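Probable CoA-transferase alpha subunit (PDB 6COJ) probably serves as the alpha subunit of a CoA-transferase-family enzyme and binds a coenzyme A thioester carrying a spiro-lactone ring system. Local coordinates at residues A[194-199]-A[257-262]; A[184-189]-A[219-224]; A[24-29]-A[48-53]. The protein carries 1 engineered substitution. One frame throughout, in Å; residues are numbered along the deposited sequence.

Contact 1 of 3, residues A[194-199]-A[257-262]; sequences AYTGVD and AGDSYG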
ATOM      1  N   ALA A 194      16.782  -4.356   4.378  1.00 15.91           N
ATOM      2  CA  ALA A 194      16.583  -3.491   3.231  1.00 13.39           C
ATOM      3  C   ALA A 194      16.801  -4.252   1.933  1.00 14.87           C
ATOM      4  O   ALA A 194      17.583  -5.212   1.865  1.00 14.54           O
ATOM      5  CB  ALA A 194      17.530  -2.292   3.252  1.00 15.50           C
ATOM      6  N   TYR A 195      16.116  -3.798   0.893  1.00 14.94           N
ATOM      7  CA  TYR A 195      16.450  -4.161  -0.471  1.00 14.82           C
ATOM      8  C   TYR A 195      17.247  -3.038  -1.122  1.00 14.50           C
ATOM      9  O   TYR A 195      17.128  -1.861  -0.763  1.00 15.14           O
ATOM     10  CB  TYR A 195      15.195  -4.456  -1.300  1.00 15.07           C
ATOM     11  CG  TYR A 195      14.391  -3.235  -1.712  1.00 14.52           C
ATOM     12  CD1 TYR A 195      13.514  -2.626  -0.824  1.00 13.40           C
ATOM     13  CD2 TYR A 195      14.502  -2.702  -2.998  1.00 13.52           C
ATOM     14  CE1 TYR A 195      12.758  -1.506  -1.204  1.00 13.33           C
ATOM     15  CE2 TYR A 195      13.768  -1.589  -3.382  1.00 15.53           C
ATOM     16  CZ  TYR A 195      12.895  -0.992  -2.483  1.00 15.19           C
ATOM     17  OH  TYR A 195      12.151   0.099  -2.883  1.00 15.89           O
ATOM     18  N   THR A 196      18.076  -3.425  -2.075  1.00 14.60           N
ATOM     19  CA  THR A 196      18.762  -2.516  -2.973  1.00 16.69           C
ATOM     20  C   THR A 196      18.385  -2.937  -4.382  1.00 27.29           C
ATOM     21  O   THR A 196      18.220  -4.127  -4.667  1.00 71.73           O
ATOM     22  CB  THR A 196      20.285  -2.587  -2.788  1.00 19.62           C
ATOM     23  OG1 THR A 196      20.733  -3.918  -3.067  1.00 24.02           O
ATOM     24  CG2 THR A 196      20.671  -2.228  -1.365  1.00 25.79           C
ATOM     25  N   GLY A 197      18.228  -1.969  -5.250  1.00 19.34           N
ATOM     26  CA  GLY A 197      17.755  -2.233  -6.587  1.00 19.32           C
ATOM     27  C   GLY A 197      16.374  -1.641  -6.792  1.00 16.93           C
ATOM     28  O   GLY A 197      15.878  -0.835  -5.996  1.00 19.54           O
ATOM     29  N   VAL A 198      15.740  -2.065  -7.883  1.00 14.71           N
ATOM     30  CA  VAL A 198      14.562  -1.341  -8.364  1.00 16.24           C
ATOM     31  C   VAL A 198      13.237  -1.839  -7.799  1.00 14.83           C
ATOM     32  O   VAL A 198      12.199  -1.205  -8.045  1.00 14.80           O
ATOM     33  CB  VAL A 198      14.497  -1.296  -9.904  1.00 15.18           C
ATOM     34  CG1 VAL A 198      15.706  -0.553 -10.489  1.00 18.33           C
ATOM     35  CG2 VAL A 198      14.362  -2.721 -10.481  1.00 16.65           C
ATOM     36  N   ASP A 199      13.214  -2.946  -7.062  1.00 12.97           N
ATOM     37  CA  ASP A 199      11.915  -3.483  -6.676  1.00 13.78           C
ATOM     38  C   ASP A 199      11.993  -4.226  -5.347  1.00 12.87           C
ATOM     39  O   ASP A 199      12.776  -5.180  -5.212  1.00 13.72           O
ATOM     40  CB  ASP A 199      11.387  -4.417  -7.774  1.00 13.56           C
ATOM     41  CG  ASP A 199       9.872  -4.592  -7.734  1.00 12.83           C
ATOM     42  OD1 ASP A 199       9.281  -4.574  -6.637  1.00 13.98           O
ATOM     43  OD2 ASP A 199       9.270  -4.754  -8.817  1.00 13.72           O
ATOM     44  N   ALA A 257      19.396 -10.483  -7.804  1.00 17.41           N
ATOM     45  CA  ALA A 257      19.293  -9.943  -6.448  1.00 17.00           C
ATOM     46  C   ALA A 257      19.546  -8.439  -6.428  1.00 18.53           C
ATOM     47  O   ALA A 257      20.422  -7.934  -5.732  1.00 17.95           O
ATOM     48  CB  ALA A 257      20.230 -10.675  -5.491  1.00 19.78           C
ATOM     49  N   GLY A 258      18.746  -7.698  -7.188  1.00 17.62           N
ATOM     50  CA  GLY A 258      18.843  -6.247  -7.151  1.00 20.21           C
ATOM     51  C   GLY A 258      20.237  -5.795  -7.529  1.00 21.16           C
ATOM     52  O   GLY A 258      20.814  -6.262  -8.518  1.00 22.07           O
ATOM     53  N   ASP A 259      20.794  -4.888  -6.709  1.00 20.29           N
ATOM     54  CA  ASP A 259      22.124  -4.326  -6.946  1.00 20.70           C
ATOM     55  C   ASP A 259      23.258  -5.306  -6.670  1.00 21.28           C
ATOM     56  O   ASP A 259      24.400  -5.035  -7.068  1.00 24.48           O
ATOM     57  CB  ASP A 259      22.356  -3.123  -6.025  1.00 23.41           C
ATOM     58  CG  ASP A 259      21.694  -1.861  -6.524  1.00 52.56           C
ATOM     59  OD1 ASP A 259      21.240  -1.841  -7.686  1.00 74.69           O
ATOM     60  OD2 ASP A 259      21.637  -0.886  -5.743  1.00 58.70           O
ATOM     61  N   SER A 260      22.993  -6.414  -5.972  1.00 19.86           N
ATOM     62  CA  SER A 260      24.076  -7.301  -5.553  1.00 21.60           C
ATOM     63  C   SER A 260      24.622  -8.111  -6.720  1.00 19.83           C
ATOM     64  O   SER A 260      25.840  -8.252  -6.868  1.00 20.78           O
ATOM     65  CB  SER A 260      23.605  -8.227  -4.430  1.00 22.16           C
ATOM     66  OG  SER A 260      23.244  -7.478  -3.279  1.00 21.37           O
ATOM     67  N   TYR A 261      23.738  -8.679  -7.535  1.00 21.25           N
ATOM     68  CA  TYR A 261      24.133  -9.444  -8.710  1.00 18.33           C
ATOM     69  C   TYR A 261      22.904  -9.680  -9.573  1.00 17.84           C
ATOM     70  O   TYR A 261      21.763  -9.604  -9.102  1.00 18.32           O
ATOM     71  CB  TYR A 261      24.804 -10.787  -8.349  1.00 18.34           C
ATOM     72  CG  TYR A 261      24.136 -11.554  -7.218  1.00 17.72           C
ATOM     73  CD1 TYR A 261      23.084 -12.433  -7.464  1.00 17.35           C
ATOM     74  CD2 TYR A 261      24.562 -11.401  -5.909  1.00 17.51           C
ATOM     75  CE1 TYR A 261      22.480 -13.146  -6.425  1.00 19.97           C
ATOM     76  CE2 TYR A 261      23.956 -12.089  -4.860  1.00 16.69           C
ATOM     77  CZ  TYR A 261      22.920 -12.962  -5.124  1.00 18.10           C
ATOM     78  OH  TYR A 261      22.323 -13.652  -4.088  1.00 18.17           O
ATOM     79  N   GLY A 262      23.158  -9.960 -10.850  1.00 18.99           N
ATOM     80  CA  GLY A 262      22.119 -10.381 -11.765  1.00 17.80           C
ATOM     81  C   GLY A 262      21.888 -11.883 -11.729  1.00 18.29           C
ATOM     82  O   GLY A 262      22.475 -12.622 -10.938  1.00 22.35           O
TER
HETATM   83  O   HOH W   1      23.103  -4.553  -2.765  1.00 45.27           O

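Contact 2 of 3, residues A[184-189]-A[219-224]; sequences LNLGDK and RVVETE. With SO4 (sulfate ion), chain D.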
ATOM      1  N   LEU A 184      16.897 -10.703   1.350  1.00 13.90           N
ATOM      2  CA  LEU A 184      17.108  -9.277   1.142  1.00 13.82           C
ATOM      3  C   LEU A 184      18.601  -8.969   1.060  1.00 15.08           C
ATOM      4  O   LEU A 184      19.460  -9.822   1.301  1.00 15.23           O
ATOM      5  CB  LEU A 184      16.408  -8.440   2.225  1.00 13.85           C
ATOM      6  CG  LEU A 184      14.895  -8.374   2.002  1.00 13.91           C
ATOM      7  CD1 LEU A 184      14.176  -7.865   3.240  1.00 15.70           C
ATOM      8  CD2 LEU A 184      14.561  -7.478   0.799  1.00 15.34           C
ATOM      9  N   ASN A 185      18.918  -7.728   0.704  1.00 14.65           N
ATOM     10  CA  ASN A 185      20.311  -7.415   0.424  1.00 14.04           C
ATOM     11  C   ASN A 185      21.130  -7.113   1.669  1.00 14.48           C
ATOM     12  O   ASN A 185      22.338  -7.364   1.684  1.00 17.33           O
ATOM     13  CB  ASN A 185      20.418  -6.275  -0.592  1.00 14.87           C
ATOM     14  CG  ASN A 185      19.774  -6.638  -1.915  1.00 15.93           C
ATOM     15  OD1 ASN A 185      20.435  -7.177  -2.826  1.00 19.50           O
ATOM     16  ND2 ASN A 185      18.492  -6.369  -2.031  1.00 13.54           N
ATOM     17  N   LEU A 186      20.517  -6.552   2.701  1.00 16.14           N
ATOM     18  CA  LEU A 186      21.263  -6.075   3.850  1.00 16.85           C
ATOM     19  C   LEU A 186      20.338  -6.117   5.049  1.00 17.19           C
ATOM     20  O   LEU A 186      19.144  -5.836   4.922  1.00 17.61           O
ATOM     21  CB  LEU A 186      21.701  -4.625   3.608  1.00 19.97           C
ATOM     22  CG  LEU A 186      22.875  -4.089   4.410  1.00 24.99           C
ATOM     23  CD1 LEU A 186      24.128  -4.916   4.139  1.00 25.24           C
ATOM     24  CD2 LEU A 186      23.095  -2.653   4.004  1.00 24.60           C
ATOM     25  N   GLY A 187      20.883  -6.443   6.211  1.00 15.35           N
ATOM     26  CA  GLY A 187      20.066  -6.445   7.411  1.00 16.73           C
ATOM     27  C   GLY A 187      20.935  -6.477   8.644  1.00 16.36           C
ATOM     28  O   GLY A 187      22.137  -6.739   8.570  1.00 16.90           O
ATOM     29  N   ASP A 188      20.303  -6.222   9.790  1.00 14.92           N
ATOM     30  CA  ASP A 188      20.970  -6.297  11.081  1.00 16.26           C
ATOM     31  C   ASP A 188      20.553  -7.578  11.813  1.00 15.24           C
ATOM     32  O   ASP A 188      19.715  -8.350  11.331  1.00 15.96           O
ATOM     33  CB  ASP A 188      20.814  -4.975  11.855  1.00 15.58           C
ATOM     34  CG  ASP A 188      19.424  -4.767  12.469  1.00 15.19           C
ATOM     35  OD1 ASP A 188      18.600  -5.715  12.509  1.00 15.34           O
ATOM     36  OD2 ASP A 188      19.146  -3.605  12.840  1.00 16.49           O
ATOM     37  N   LYS A 189      21.175  -7.823  12.975  1.00 17.08           N
ATOM     38  CA  LYS A 189      20.909  -9.056  13.709  1.00 19.31           C
ATOM     39  C   LYS A 189      19.544  -9.070  14.365  1.00 17.12           C
ATOM     40  O   LYS A 189      19.170 -10.096  14.945  1.00 17.07           O
ATOM     41  CB  LYS A 189      21.998  -9.304  14.756  1.00 17.79           C
ATOM     42  CG  LYS A 189      22.070  -8.256  15.854  1.00 20.86           C
ATOM     43  CD  LYS A 189      23.246  -8.599  16.758  1.00 28.99           C
ATOM     44  CE  LYS A 189      23.440  -7.607  17.873  1.00 33.66           C
ATOM     45  NZ  LYS A 189      24.668  -7.968  18.646  1.00 33.78           N
ATOM     46  N   ARG A 219      24.443  -9.783   3.629  1.00 20.22           N
ATOM     47  CA  ARG A 219      25.398  -9.395   4.651  1.00 21.15           C
ATOM     48  C   ARG A 219      24.625  -8.866   5.850  1.00 19.28           C
ATOM     49  O   ARG A 219      23.648  -8.123   5.696  1.00 18.72           O
ATOM     50  CB  ARG A 219      26.335  -8.298   4.127  1.00 24.24           C
ATOM     51  CG  ARG A 219      27.420  -7.878   5.112  1.00 30.12           C
ATOM     52  CD  ARG A 219      28.278  -6.754   4.547  1.00 43.60           C
ATOM     53  NE  ARG A 219      28.883  -7.120   3.275  1.00 58.52           N
ATOM     54  CZ  ARG A 219      30.101  -7.641   3.150  1.00 77.35           C
ATOM     55  NH1 ARG A 219      30.845  -7.867   4.230  1.00 73.09           N
ATOM     56  NH2 ARG A 219      30.576  -7.944   1.942  1.00 58.89           N
ATOM     57  N   VAL A 220      25.072  -9.251   7.041  1.00 20.36           N
ATOM     58  CA  VAL A 220      24.563  -8.710   8.291  1.00 19.22           C
ATOM     59  C   VAL A 220      25.504  -7.600   8.725  1.00 20.03           C
ATOM     60  O   VAL A 220      26.729  -7.789   8.757  1.00 22.02           O
ATOM     61  CB  VAL A 220      24.459  -9.800   9.371  1.00 21.65           C
ATOM     62  CG1 VAL A 220      24.080  -9.178  10.711  1.00 24.58           C
ATOM     63  CG2 VAL A 220      23.428 -10.825   8.981  1.00 21.51           C
ATOM     64  N   VAL A 221      24.934  -6.436   9.041  1.00 19.29           N
ATOM     65  CA  VAL A 221      25.685  -5.263   9.468  1.00 20.45           C
ATOM     66  C   VAL A 221      25.027  -4.713  10.728  1.00 20.80           C
ATOM     67  O   VAL A 221      23.925  -5.104  11.098  1.00 19.28           O
ATOM     68  CB  VAL A 221      25.725  -4.185   8.365  1.00 22.25           C
ATOM     69  CG1 VAL A 221      26.399  -4.729   7.108  1.00 24.17           C
ATOM     70  CG2 VAL A 221      24.313  -3.710   8.052  1.00 21.67           C
ATOM     71  N   GLU A 222      25.736  -3.824  11.426  0.63 22.00           N
ATOM     72  CA  GLU A 222      25.090  -3.179  12.563  0.63 20.81           C
ATOM     73  C   GLU A 222      24.008  -2.220  12.068  0.63 20.27           C
ATOM     74  O   GLU A 222      24.038  -1.735  10.934  0.63 21.71           O
ATOM     75  CB  GLU A 222      26.096  -2.444  13.462  0.63 23.33           C
ATOM     76  CG  GLU A 222      27.160  -3.332  14.129  0.63 24.49           C
ATOM     77  CD  GLU A 222      26.668  -4.140  15.334  0.63 26.02           C
ATOM     78  OE1 GLU A 222      25.720  -3.716  16.027  0.63 27.55           O
ATOM     79  OE2 GLU A 222      27.259  -5.212  15.600  0.63 28.27           O
ATOM     80  N   THR A 223      23.038  -1.954  12.946  1.00 19.74           N
ATOM     81  CA  THR A 223      21.884  -1.132  12.587  1.00 18.54           C
ATOM     82  C   THR A 223      22.312   0.204  12.004  1.00 19.14           C
ATOM     83  O   THR A 223      21.783   0.649  10.977  1.00 20.06           O
ATOM     84  CB  THR A 223      21.007  -0.891  13.815  1.00 18.17           C
ATOM     85  OG1 THR A 223      20.623  -2.144  14.393  1.00 20.94           O
ATOM     86  CG2 THR A 223      19.739  -0.112  13.429  1.00 19.23           C
ATOM     87  N   GLU A 224      23.292   0.849  12.630  1.00 20.84           N
ATOM     88  CA  GLU A 224      23.673   2.161  12.151  1.00 22.85           C
ATOM     89  C   GLU A 224      24.300   2.096  10.765  1.00 23.21           C
ATOM     90  O   GLU A 224      24.094   3.001   9.950  1.00 24.08           O
ATOM     91  CB  GLU A 224      24.565   2.849  13.174  1.00 24.16           C
ATOM     92  CG  GLU A 224      25.061   4.156  12.675  1.00 29.27           C
ATOM     93  CD  GLU A 224      24.026   5.270  12.850  1.00 26.06           C
ATOM     94  OE1 GLU A 224      24.421   6.429  12.678  1.00 29.14           O
ATOM     95  OE2 GLU A 224      22.825   4.990  13.123  1.00 25.25           O
TER
HETATM   96  S   SO4 D 302      23.075  -5.347  21.004  1.00 80.01           S
HETATM   97  O1  SO4 D 302      23.798  -6.609  20.881  1.00 82.60           O
HETATM   98  O2  SO4 D 302      21.651  -5.576  20.764  1.00 78.11           O
HETATM   99  O3  SO4 D 302      23.268  -4.818  22.352  1.00 79.91           O
HETATM  100  O4  SO4 D 302      23.587  -4.394  20.023  1.00 78.66           O
HETATM  101  O   HOH W   2      23.571  -6.343  13.457  1.00 22.04           O
HETATM  102  O   HOH W   3      26.734  -7.787  16.347  1.00 35.41           O
HETATM  103  O   HOH W   4      25.776  -5.094  18.462  1.00 45.36           O

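Contact 3 of 3, residues A[24-29]-A[48-53]; sequences DDAVGE and MALVRA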
ATOM      1  N   ASP A  24      20.198 -24.156   8.315  1.00 20.94           N
ATOM      2  CA  ASP A  24      19.596 -25.376   8.842  1.00 18.83           C
ATOM      3  C   ASP A  24      18.793 -25.102  10.112  1.00 19.42           C
ATOM      4  O   ASP A  24      17.755 -25.738  10.339  1.00 22.50           O
ATOM      5  CB  ASP A  24      20.676 -26.435   9.078  1.00 22.48           C
ATOM      6  CG  ASP A  24      21.247 -27.000   7.781  1.00 24.25           C
ATOM      7  OD1 ASP A  24      20.601 -26.887   6.720  1.00 24.93           O
ATOM      8  OD2 ASP A  24      22.349 -27.582   7.821  1.00 28.18           O
ATOM      9  N   ASP A  25      19.267 -24.180  10.962  1.00 24.89           N
ATOM     10  CA  ASP A  25      18.500 -23.762  12.138  1.00 24.43           C
ATOM     11  C   ASP A  25      17.131 -23.235  11.733  1.00 19.83           C
ATOM     12  O   ASP A  25      16.108 -23.576  12.341  1.00 21.18           O
ATOM     13  CB  ASP A  25      19.221 -22.624  12.873  1.00 34.41           C
ATOM     14  CG  ASP A  25      20.416 -23.077  13.688  1.00 53.19           C
ATOM     15  OD1 ASP A  25      20.512 -24.269  14.037  1.00 31.77           O
ATOM     16  OD2 ASP A  25      21.255 -22.204  14.009  1.00 42.38           O
ATOM     17  N   ALA A  26      17.100 -22.358  10.729  1.00 18.81           N
ATOM     18  CA  ALA A  26      15.839 -21.750  10.319  1.00 19.69           C
ATOM     19  C   ALA A  26      14.864 -22.805   9.814  1.00 17.93           C
ATOM     20  O   ALA A  26      13.688 -22.817  10.201  1.00 19.42           O
ATOM     21  CB  ALA A  26      16.094 -20.676   9.257  1.00 19.80           C
ATOM     22  N   VAL A  27      15.345 -23.723   8.973  1.00 19.52           N
ATOM     23  CA  VAL A  27      14.480 -24.791   8.487  1.00 17.89           C
ATOM     24  C   VAL A  27      14.078 -25.720   9.625  1.00 19.80           C
ATOM     25  O   VAL A  27      12.986 -26.307   9.599  1.00 20.07           O
ATOM     26  CB  VAL A  27      15.145 -25.502   7.293  1.00 21.37           C
ATOM     27  CG1 VAL A  27      14.359 -26.755   6.868  1.00 22.77           C
ATOM     28  CG2 VAL A  27      15.253 -24.509   6.138  1.00 23.83           C
ATOM     29  N   GLY A  28      14.921 -25.832  10.657  1.00 20.10           N
ATOM     30  CA  GLY A  28      14.580 -26.597  11.847  1.00 18.27           C
ATOM     31  C   GLY A  28      13.382 -26.059  12.612  1.00 18.67           C
ATOM     32  O   GLY A  28      12.816 -26.779  13.443  1.00 23.55           O
ATOM     33  N   GLU A  29      13.002 -24.803  12.377  1.00 18.94           N
ATOM     34  CA  GLU A  29      11.800 -24.217  12.956  0.62 19.63           C
ATOM     35  C   GLU A  29      10.553 -24.497  12.133  1.00 21.89           C
ATOM     36  O   GLU A  29       9.442 -24.204  12.595  1.00 23.55           O
ATOM     37  CB  GLU A  29      11.961 -22.698  13.085  0.62 21.86           C
ATOM     38  CG  GLU A  29      12.997 -22.260  14.100  0.62 22.55           C
ATOM     39  CD  GLU A  29      12.759 -22.878  15.460  0.62 25.62           C
ATOM     40  OE1 GLU A  29      13.618 -23.659  15.921  0.62 37.71           O
ATOM     41  OE2 GLU A  29      11.705 -22.594  16.064  0.62 28.61           O
ATOM     42  N   MET A  48      16.915 -18.760  -2.242  1.00 15.06           N
ATOM     43  CA  MET A  48      17.293 -20.060  -2.781  1.00 14.35           C
ATOM     44  C   MET A  48      18.142 -20.860  -1.801  1.00 16.45           C
ATOM     45  O   MET A  48      18.034 -22.094  -1.759  1.00 17.07           O
ATOM     46  CB  MET A  48      18.019 -19.892  -4.117  1.00 16.00           C
ATOM     47  CG  MET A  48      17.188 -19.288  -5.232  1.00 14.79           C
ATOM     48  SD  MET A  48      15.781 -20.296  -5.730  1.00 16.78           S
ATOM     49  CE  MET A  48      16.620 -21.529  -6.723  1.00 21.70           C
ATOM     50  N   ALA A  49      18.980 -20.191  -1.003  1.00 16.10           N
ATOM     51  CA  ALA A  49      19.716 -20.906   0.034  1.00 17.50           C
ATOM     52  C   ALA A  49      18.765 -21.523   1.053  1.00 17.20           C
ATOM     53  O   ALA A  49      18.960 -22.668   1.480  1.00 17.71           O
ATOM     54  CB  ALA A  49      20.743 -19.985   0.697  1.00 17.53           C
ATOM     55  N   LEU A  50      17.714 -20.794   1.442  1.00 16.62           N
ATOM     56  CA  LEU A  50      16.729 -21.377   2.353  1.00 16.97           C
ATOM     57  C   LEU A  50      15.972 -22.526   1.691  1.00 16.77           C
ATOM     58  O   LEU A  50      15.693 -23.547   2.336  1.00 17.49           O
ATOM     59  CB  LEU A  50      15.777 -20.294   2.871  1.00 15.67           C
ATOM     60  CG  LEU A  50      16.354 -19.395   3.981  1.00 15.73           C
ATOM     61  CD1 LEU A  50      15.557 -18.084   4.121  1.00 16.30           C
ATOM     62  CD2 LEU A  50      16.418 -20.133   5.328  1.00 17.54           C
ATOM     63  N   VAL A  51      15.671 -22.400   0.394  1.00 16.76           N
ATOM     64  CA  VAL A  51      15.016 -23.492  -0.330  1.00 15.60           C
ATOM     65  C   VAL A  51      15.914 -24.727  -0.388  1.00 18.51           C
ATOM     66  O   VAL A  51      15.448 -25.858  -0.199  1.00 17.18           O
ATOM     67  CB  VAL A  51      14.563 -23.032  -1.728  1.00 17.21           C
ATOM     68  CG1 VAL A  51      14.104 -24.227  -2.566  1.00 20.60           C
ATOM     69  CG2 VAL A  51      13.452 -22.003  -1.610  1.00 16.72           C
ATOM     70  N   ARG A  52      17.209 -24.538  -0.658  1.00 16.80           N
ATOM     71  CA  ARG A  52      18.131 -25.675  -0.638  1.00 16.65           C
ATOM     72  C   ARG A  52      18.202 -26.313   0.746  1.00 17.19           C
ATOM     73  O   ARG A  52      18.327 -27.537   0.866  1.00 17.89           O
ATOM     74  CB  ARG A  52      19.523 -25.256  -1.132  1.00 18.49           C
ATOM     75  CG  ARG A  52      19.591 -25.019  -2.645  1.00 18.85           C
ATOM     76  CD  ARG A  52      20.981 -24.647  -3.139  1.00 21.73           C
ATOM     77  NE  ARG A  52      21.394 -23.294  -2.765  1.00 19.95           N
ATOM     78  CZ  ARG A  52      21.155 -22.206  -3.497  1.00 21.32           C
ATOM     79  NH1 ARG A  52      20.482 -22.297  -4.647  1.00 18.76           N
ATOM     80  NH2 ARG A  52      21.590 -21.027  -3.076  1.00 22.02           N
ATOM     81  N   ALA A  53      18.109 -25.503   1.806  1.00 17.30           N
ATOM     82  CA  ALA A  53      18.087 -26.066   3.154  1.00 18.98           C
ATOM     83  C   ALA A  53      16.809 -26.867   3.391  1.00 16.77           C
ATOM     84  O   ALA A  53      16.837 -27.910   4.059  1.00 17.69           O
ATOM     85  CB  ALA A  53      18.262 -24.959   4.198  1.00 19.76           C
TER
HETATM   86  O   HOH W   5      18.127 -28.113   6.505  1.00 22.20           O

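Contact 1 of 3, residues A[194-199]-A[257-262]
A type II' beta turn from Ala257 to Ser260 presses its Gly258-Asp259 corner against Thr196 and Gly197, joining two surface loops: one follows strand 193-194, the other leads toward helix 265-274. The turn closes on itself through Ser260 N to Ala257 O, 3.0 Å. The carbonyl of Thr196 receives the corner: Asp259 N reaches Thr196 O at 3.4 Å in a weak hydrogen bond, and Gly258 CA makes a CH...O contact with the same oxygen at 3.3 Å. Two glycines allow this closeness. A side chain on Gly258 would run into Thr196 O, and one on Gly197 would strike Gly258 CA.

Thr196 has its OG1 between the backbone N and the carbonyl carbon (chi1 60°), which sets the hydroxyl against the turn, 3.5 Å from Asp259 CB. A water that donates to Ser260 OG at 3.0 Å also sits unusually close to Thr196 OG1, so a bridge through it is doubtful; Ser260 OG also lies close to the side chain of Asn185. The Asp259 carboxylate lies beside the Gly197 backbone. Elsewhere in 194-199, Val198 O is hydrogen-bonded by an aromatic side chain of the other protein's chain, and Tyr195 OH hydrogen-bonds to Gln233 of the second copy. Tight backbone fit and one weak direct hydrogen bond imply a junction that relies on shape more than on strong polar pairing.

Contact 2 of 3, residues A[184-189]-A[219-224]
Gly187 forms a single beta bridge with Val220, in the parallel pattern, where the chain runs on past neighbouring strands 177-184 and 213-217 of the parallel sheet. In 184-189, Asn185 and Leu186 both face Ala194, a classic beta bulge; in 219-224, Glu222 takes the N-cap position of helix 223-229.

The backbone bonds come first. Gly187 N donates to Arg219 O at 3.3 Å, and Val221 N to Gly187 O at 2.9 Å, so Gly187 holds both neighbours of Val220. CH...O contacts supplement them, among them Asp188 CA to Val221 O at 3.2 Å. That carbonyl also accepts from a water, 2.7 Å from Val221 O, which in turn takes the N-H of Lys189.

The apolar contact lies on one flank. Leu186, with CG anti to the backbone N (chi1 -159°), brings CD1 to 3.7 Å from Val221 CG1, the two side chains crossing at about a right angle; Leu226 of the helix packs on both.

Among side-chain polar contacts, Thr223 OG1 donates to Asp188 OD2 at 2.6 Å, coming from above the carboxylate plane, 37° out of it. Asn192 ND2 also binds OD2, while OD1 takes His190 N, so three donors fix the carboxylate's rotation. An alanine at Asp188 takes away the acceptor shared by the Thr223 hydroxyl and the Asn192 amide, which would probably be left freer to turn, with a weaker tie to the start of helix 223-229.

Lys189 stretches out fully beyond CG toward a sulfate, probably from the crystallisation liquor, and donates from NZ to its O1 at 2.8 Å.

Contact 3 of 3, residues A[24-29]-A[48-53]
This is a buried, apolar helix-to-helix contact in the Rossmann-like alpha/beta part of the fold. Helix 23-28 leads into strand 35-38, and helix 48-56 connects that strand to its parallel neighbour 62-65, a beta-alpha-beta crossover. The short axes of 24-28 and 48-53 approach to 9.3 Å and cross at -65°, and the touching residues are Asp24, Ala26 and Val27 on one helix and Leu50 and Ala53 on the other.

Val27 and Ala53 carry it, each pointing its CB at the other helix: Val27 CG2 lies 3.6 Å from Ala53 CB. With that methyl anti to its own carbonyl carbon, Val27 also covers the backbone of the opposing turn, CG2 coming within 3.9 Å of Leu50 O. Next to them Ala26 CB meets Leu50 CD2 at 4.0 Å. Toward the sheet, strand 213-217 supplies Phe214 under Ala26 and Ser216 under Leu50, while Leu23 fills in against Leu50 and Ala53.

Polar atoms appear at the exposed margin. Asp24 forms a salt bridge through OD1 with Arg56, and a single water donates to both Asp24 OD1 and Ala53 O, 2.8 Å from each.

How the contacts relate
Contacts 1 and 2 form one continuous region, their centres 14 Å apart and their segments alternating along the chain. Ala194 N of contact 1 lies 2.8 Å from Leu186 O of contact 2, a probable hydrogen bond between strands 193-194 and 186-187. Contact 3 stands apart: its centre is 22 Å from that of contact 1 and 19 Å from that of contact 2, with nearest atoms about 7 Å and 8 Å away, and its segments come earlier in sequence. The thioester pocket includes Trp41, Phe88, Tyr97 and Ala117, none of them in these segments, although Trp41 falls between the two helices of contact 3 in sequence.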